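Local coordinates for periplasmic binding protein (Veillonella parvula, PDB 4LJS) that probably binds a small ligand in the periplasm and delivers it to a membrane transporter, at residues I248-S253 and V262-V267; Y266-S271 and K282-L287. All coordinates share one frame; numbering follows the deposited sequence.

Contact 1 of 2, residues I248-S253 and V262-V267; sequences IFLIVS and VIMNYV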
# COMPACT_ATOMS: atom_id res chain seq x y z
N ILE A 248 3.94 -17.87 -9.51
CA ILE A 248 4.90 -16.81 -9.23
C ILE A 248 4.23 -15.45 -9.31
O ILE A 248 3.52 -15.15 -10.27
CB ILE A 248 6.05 -16.82 -10.23
CG1 ILE A 248 6.86 -18.11 -10.09
CG2 ILE A 248 6.95 -15.60 -10.04
CD1 ILE A 248 7.96 -18.26 -11.12
N PHE A 249 4.44 -14.63 -8.30
CA PHE A 249 4.02 -13.24 -8.38
C PHE A 249 5.22 -12.35 -8.65
O PHE A 249 6.19 -12.33 -7.89
CB PHE A 249 3.27 -12.83 -7.11
CG PHE A 249 1.97 -13.56 -6.95
CD1 PHE A 249 0.84 -13.16 -7.66
CD2 PHE A 249 1.88 -14.66 -6.12
CE1 PHE A 249 -0.35 -13.83 -7.53
CE2 PHE A 249 0.68 -15.34 -5.98
CZ PHE A 249 -0.44 -14.92 -6.69
N LEU A 250 5.16 -11.63 -9.77
CA LEU A 250 6.20 -10.68 -10.14
C LEU A 250 5.83 -9.28 -9.64
O LEU A 250 4.94 -8.62 -10.19
CB LEU A 250 6.38 -10.65 -11.66
CG LEU A 250 6.93 -11.91 -12.33
CD1 LEU A 250 7.16 -11.65 -13.81
CD2 LEU A 250 8.21 -12.37 -11.65
N ILE A 251 6.51 -8.84 -8.59
CA ILE A 251 6.27 -7.53 -8.02
C ILE A 251 6.95 -6.44 -8.85
O ILE A 251 8.14 -6.54 -9.17
CB ILE A 251 6.71 -7.48 -6.55
CG1 ILE A 251 5.86 -8.47 -5.74
CG2 ILE A 251 6.57 -6.07 -5.98
CD1 ILE A 251 6.33 -8.68 -4.32
N VAL A 252 6.19 -5.40 -9.21
CA VAL A 252 6.72 -4.34 -10.06
C VAL A 252 6.52 -2.98 -9.42
O VAL A 252 5.40 -2.63 -9.04
CB VAL A 252 6.02 -4.30 -11.43
CG1 VAL A 252 6.80 -3.38 -12.39
CG2 VAL A 252 5.89 -5.69 -12.00
N SER A 253 7.60 -2.21 -9.33
CA SER A 253 7.53 -0.87 -8.76
C SER A 253 7.02 0.14 -9.77
O SER A 253 7.00 -0.13 -10.97
CB SER A 253 8.91 -0.43 -8.26
OG SER A 253 9.82 -0.33 -9.34
N VAL A 262 9.16 -6.47 -20.88
CA VAL A 262 10.55 -6.92 -20.86
C VAL A 262 10.85 -7.74 -19.61
O VAL A 262 11.57 -8.74 -19.67
CB VAL A 262 11.53 -5.74 -20.97
CG1 VAL A 262 12.97 -6.23 -20.90
CG2 VAL A 262 11.29 -4.97 -22.25
N ILE A 263 10.28 -7.33 -18.47
CA ILE A 263 10.43 -8.09 -17.24
C ILE A 263 9.80 -9.47 -17.38
O ILE A 263 10.44 -10.48 -17.07
CB ILE A 263 9.75 -7.38 -16.04
CG1 ILE A 263 10.39 -6.02 -15.78
CG2 ILE A 263 9.84 -8.25 -14.80
CD1 ILE A 263 11.84 -6.08 -15.37
N MSE A 264 8.56 -9.50 -17.84
CA MSE A 264 7.81 -10.75 -17.96
C MSE A 264 8.51 -11.69 -18.91
O MSE A 264 8.68 -12.88 -18.63
CB MSE A 264 6.39 -10.49 -18.45
CG MSE A 264 5.57 -11.76 -18.66
SE MSE A 264 5.18 -12.70 -16.98
CE MSE A 264 3.75 -11.56 -16.31
N ASN A 265 8.94 -11.15 -20.04
CA ASN A 265 9.61 -11.96 -21.05
C ASN A 265 10.94 -12.53 -20.55
O ASN A 265 11.30 -13.66 -20.89
CB ASN A 265 9.82 -11.16 -22.33
CG ASN A 265 10.12 -12.05 -23.51
OD1 ASN A 265 11.28 -12.35 -23.80
ND2 ASN A 265 9.07 -12.50 -24.19
N TYR A 266 11.65 -11.76 -19.74
CA TYR A 266 12.89 -12.23 -19.13
C TYR A 266 12.64 -13.43 -18.22
O TYR A 266 13.41 -14.39 -18.20
CB TYR A 266 13.58 -11.11 -18.35
CG TYR A 266 14.79 -11.56 -17.55
CD1 TYR A 266 14.72 -11.74 -16.18
CD2 TYR A 266 16.00 -11.81 -18.18
CE1 TYR A 266 15.83 -12.15 -15.45
CE2 TYR A 266 17.12 -12.21 -17.47
CZ TYR A 266 17.02 -12.38 -16.10
OH TYR A 266 18.13 -12.79 -15.39
N VAL A 267 11.54 -13.38 -17.46
CA VAL A 267 11.21 -14.45 -16.53
C VAL A 267 10.75 -15.70 -17.28
O VAL A 267 11.23 -16.81 -17.02
CB VAL A 267 10.13 -13.99 -15.52
CG1 VAL A 267 9.60 -15.16 -14.71
CG2 VAL A 267 10.70 -12.91 -14.62

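Contact 2 of 2, residues Y266-S271 and K282-L287; sequences YVLTQS and KRVHFL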
# COMPACT_ATOMS: atom_id res chain seq x y z
N TYR A 266 11.65 -11.76 -19.74
CA TYR A 266 12.89 -12.23 -19.13
C TYR A 266 12.64 -13.43 -18.22
O TYR A 266 13.41 -14.39 -18.20
CB TYR A 266 13.58 -11.11 -18.35
CG TYR A 266 14.79 -11.56 -17.55
CD1 TYR A 266 14.72 -11.74 -16.18
CD2 TYR A 266 16.00 -11.81 -18.18
CE1 TYR A 266 15.83 -12.15 -15.45
CE2 TYR A 266 17.12 -12.21 -17.47
CZ TYR A 266 17.02 -12.38 -16.10
OH TYR A 266 18.13 -12.79 -15.39
N VAL A 267 11.54 -13.38 -17.46
CA VAL A 267 11.21 -14.45 -16.53
C VAL A 267 10.75 -15.70 -17.28
O VAL A 267 11.23 -16.81 -17.02
CB VAL A 267 10.13 -13.99 -15.52
CG1 VAL A 267 9.60 -15.16 -14.71
CG2 VAL A 267 10.70 -12.91 -14.62
N LEU A 268 9.82 -15.52 -18.21
CA LEU A 268 9.24 -16.63 -18.97
C LEU A 268 10.26 -17.31 -19.86
O LEU A 268 10.57 -18.49 -19.67
CB LEU A 268 8.06 -16.14 -19.81
CG LEU A 268 6.65 -16.28 -19.21
CD1 LEU A 268 6.63 -15.91 -17.74
CD2 LEU A 268 5.65 -15.44 -20.00
N THR A 269 10.79 -16.57 -20.83
CA THR A 269 11.78 -17.11 -21.76
C THR A 269 13.12 -17.30 -21.06
O THR A 269 14.05 -16.53 -21.25
CB THR A 269 11.98 -16.20 -22.99
OG1 THR A 269 12.58 -14.97 -22.58
CG2 THR A 269 10.64 -15.91 -23.66
N GLN A 270 13.19 -18.34 -20.24
CA GLN A 270 14.42 -18.66 -19.52
C GLN A 270 14.87 -20.05 -19.92
O GLN A 270 14.37 -20.62 -20.89
CB GLN A 270 14.19 -18.57 -18.02
CG GLN A 270 15.38 -18.04 -17.24
CD GLN A 270 15.67 -16.59 -17.55
OE1 GLN A 270 16.24 -16.26 -18.59
NE2 GLN A 270 15.28 -15.70 -16.64
N SER A 271 15.81 -20.61 -19.16
CA SER A 271 16.29 -21.96 -19.43
C SER A 271 16.09 -22.82 -18.19
O SER A 271 15.37 -23.82 -18.23
CB SER A 271 17.76 -21.94 -19.84
OG SER A 271 17.93 -21.26 -21.07
N LYS A 282 1.75 -21.58 -16.85
CA LYS A 282 1.50 -20.18 -17.15
C LYS A 282 0.86 -19.44 -15.98
O LYS A 282 -0.08 -18.67 -16.15
CB LYS A 282 0.66 -20.04 -18.42
CG LYS A 282 1.30 -20.70 -19.64
CD LYS A 282 0.31 -20.88 -20.78
CE LYS A 282 0.22 -19.63 -21.65
NZ LYS A 282 1.47 -19.40 -22.43
N ARG A 283 1.39 -19.70 -14.79
CA ARG A 283 0.89 -19.03 -13.59
C ARG A 283 1.94 -18.06 -13.05
O ARG A 283 2.50 -18.24 -11.98
CB ARG A 283 0.45 -20.07 -12.55
CG ARG A 283 -0.65 -20.99 -13.08
CD ARG A 283 -1.13 -22.00 -12.05
NE ARG A 283 -1.64 -21.35 -10.84
CZ ARG A 283 -1.92 -22.00 -9.71
NH1 ARG A 283 -1.75 -23.31 -9.65
NH2 ARG A 283 -2.37 -21.34 -8.65
N VAL A 284 2.21 -17.04 -13.86
CA VAL A 284 3.15 -15.99 -13.50
C VAL A 284 2.42 -14.68 -13.71
O VAL A 284 2.04 -14.35 -14.84
CB VAL A 284 4.41 -16.04 -14.38
CG1 VAL A 284 5.38 -14.93 -14.00
CG2 VAL A 284 5.08 -17.42 -14.28
N HIS A 285 2.19 -13.95 -12.63
CA HIS A 285 1.35 -12.75 -12.71
C HIS A 285 2.03 -11.53 -12.13
O HIS A 285 2.81 -11.62 -11.17
CB HIS A 285 0.03 -12.99 -11.98
CG HIS A 285 -0.55 -14.35 -12.23
ND1 HIS A 285 -1.31 -14.64 -13.35
CD2 HIS A 285 -0.49 -15.49 -11.51
CE1 HIS A 285 -1.69 -15.90 -13.30
NE2 HIS A 285 -1.21 -16.44 -12.20
N PHE A 286 1.72 -10.37 -12.71
CA PHE A 286 2.20 -9.09 -12.21
C PHE A 286 1.49 -8.72 -10.91
O PHE A 286 0.29 -8.94 -10.77
CB PHE A 286 1.96 -7.99 -13.25
CG PHE A 286 2.96 -7.99 -14.37
CD1 PHE A 286 4.32 -7.98 -14.11
CD2 PHE A 286 2.54 -8.00 -15.69
CE1 PHE A 286 5.25 -7.97 -15.14
CE2 PHE A 286 3.46 -7.99 -16.74
CZ PHE A 286 4.82 -7.97 -16.46
N LEU A 287 2.24 -8.16 -9.97
CA LEU A 287 1.68 -7.68 -8.71
C LEU A 287 2.29 -6.31 -8.40
O LEU A 287 3.48 -6.21 -8.11
CB LEU A 287 1.97 -8.69 -7.59
CG LEU A 287 1.48 -8.40 -6.16
CD1 LEU A 287 -0.02 -8.17 -6.11
CD2 LEU A 287 1.88 -9.54 -5.22

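Contact 1 of 2, residues I248-S253 and V262-V267
Leu250 meets Ile263, Met264 and Val267 in the first half of a beta-alpha-beta crossover, where strand 247-252 is packed by the helix that follows it, 260-268. The axes of the short segments 248-252 and 262-267 approach to 10.5 Å, at 147° between their N-to-C directions, so the helix runs back roughly antiparallel to the strand. One side chain carries the contact. Leu250, with CG anti to its carbonyl carbon (chi1 -66°), directs its branched end at the helix. Its CD1 approaches Val267 CG2 at 3.8 Å, tip to tip, and its CD2 lies 3.9 Å from the same Val267 CG2, which therefore faces both methyls of the leucine fork. From an oblique direction comes Met264, a selenomethionine: its chain bends at chi2 and chi3, bringing SE to 3.9 Å from Leu250 CD1. Ile263 CG2 is a looser third neighbour, 4.4 Å from Leu250 CD1. Ile200 and Val202 of strand 196-203 continue this apolar layer beside Leu250, Ile263 and Val267. Every touching atom is carbon or selenium, which implies that dispersion and the exclusion of water, rather than directional polar bonds, join helix to sheet here.

Contact 2 of 2, residues Y266-S271 and K282-L287
Between Val267-Leu268 and Val284 the backbones stay well apart, with the nearest CA pair, Leu268 and Val284, 8.2 Å from each other. Segment 266-271 contains the last turn of helix 260-268. Thr269 leaves helical geometry as the centre of an inverse gamma turn, in which Gln270 N donates to Leu268 O at 2.7 Å, while Thr269 OG1 bonds back to Asn265 O. On the other segment, Lys282 takes a positive phi of 56° as the C-prime residue of the Schellman motif that ends helix 277-280; the chain then extends into strand 284-288. The contact thus joins the end of one helix to the start of the second strand of a beta-alpha-beta crossover.

Val284 receives both partners. Leu268 CD1 sits 4.0 Å from Val284 CB and 4.1 Å from each of the methyls Val284 CG1 and CG2; these nearly equal distances place it over the fork of the valine rather than against one branch. Leu268 and Val284 run alongside one another, pointing opposite ways. A chi1 of -95°, well off a staggered value, goes with a leucine whose CB points past the strand but whose CD1 reaches Val284. Val267 adds a longer contact, its CG1 lying 4.3 Å from Val284 CG1.

Outside the two segments, Leu250 and Met264 also touch Val284, so this valine belongs to a larger apolar cluster between helix and sheet. The surface buried here is modest, 90 Å², and Leu268 remains partly exposed while Val267 and Val284 are buried. Aliphatic carbon against aliphatic carbon, without polar pairing, the chemistry implies a small, non-directional apolar contact at the C-terminal end of helix 260-268.

Contacts 1 and 2 are the two halves of one beta-alpha-beta unit, with about 6 Å between their centres. Helix 260-268 serves both: Val267 faces strand 247-252 through CG2 and strand 284-288 through CG1. The strands are parallel neighbours, joined by probable backbone hydrogen bonds, Leu250 N to His285 O and Leu287 N to Leu250 O, each 2.7 Å. Side chains tie the contacts as well, with Val252 CG2 3.5 Å from Phe286 CD1 and Met264 CB 3.6 Å from Phe286 CZ. Both contacts lie on the same side of the chain, their centres about 19 and 23 Å from the centre of the chain, and form one continuous hydrophobic layer between helix and sheet.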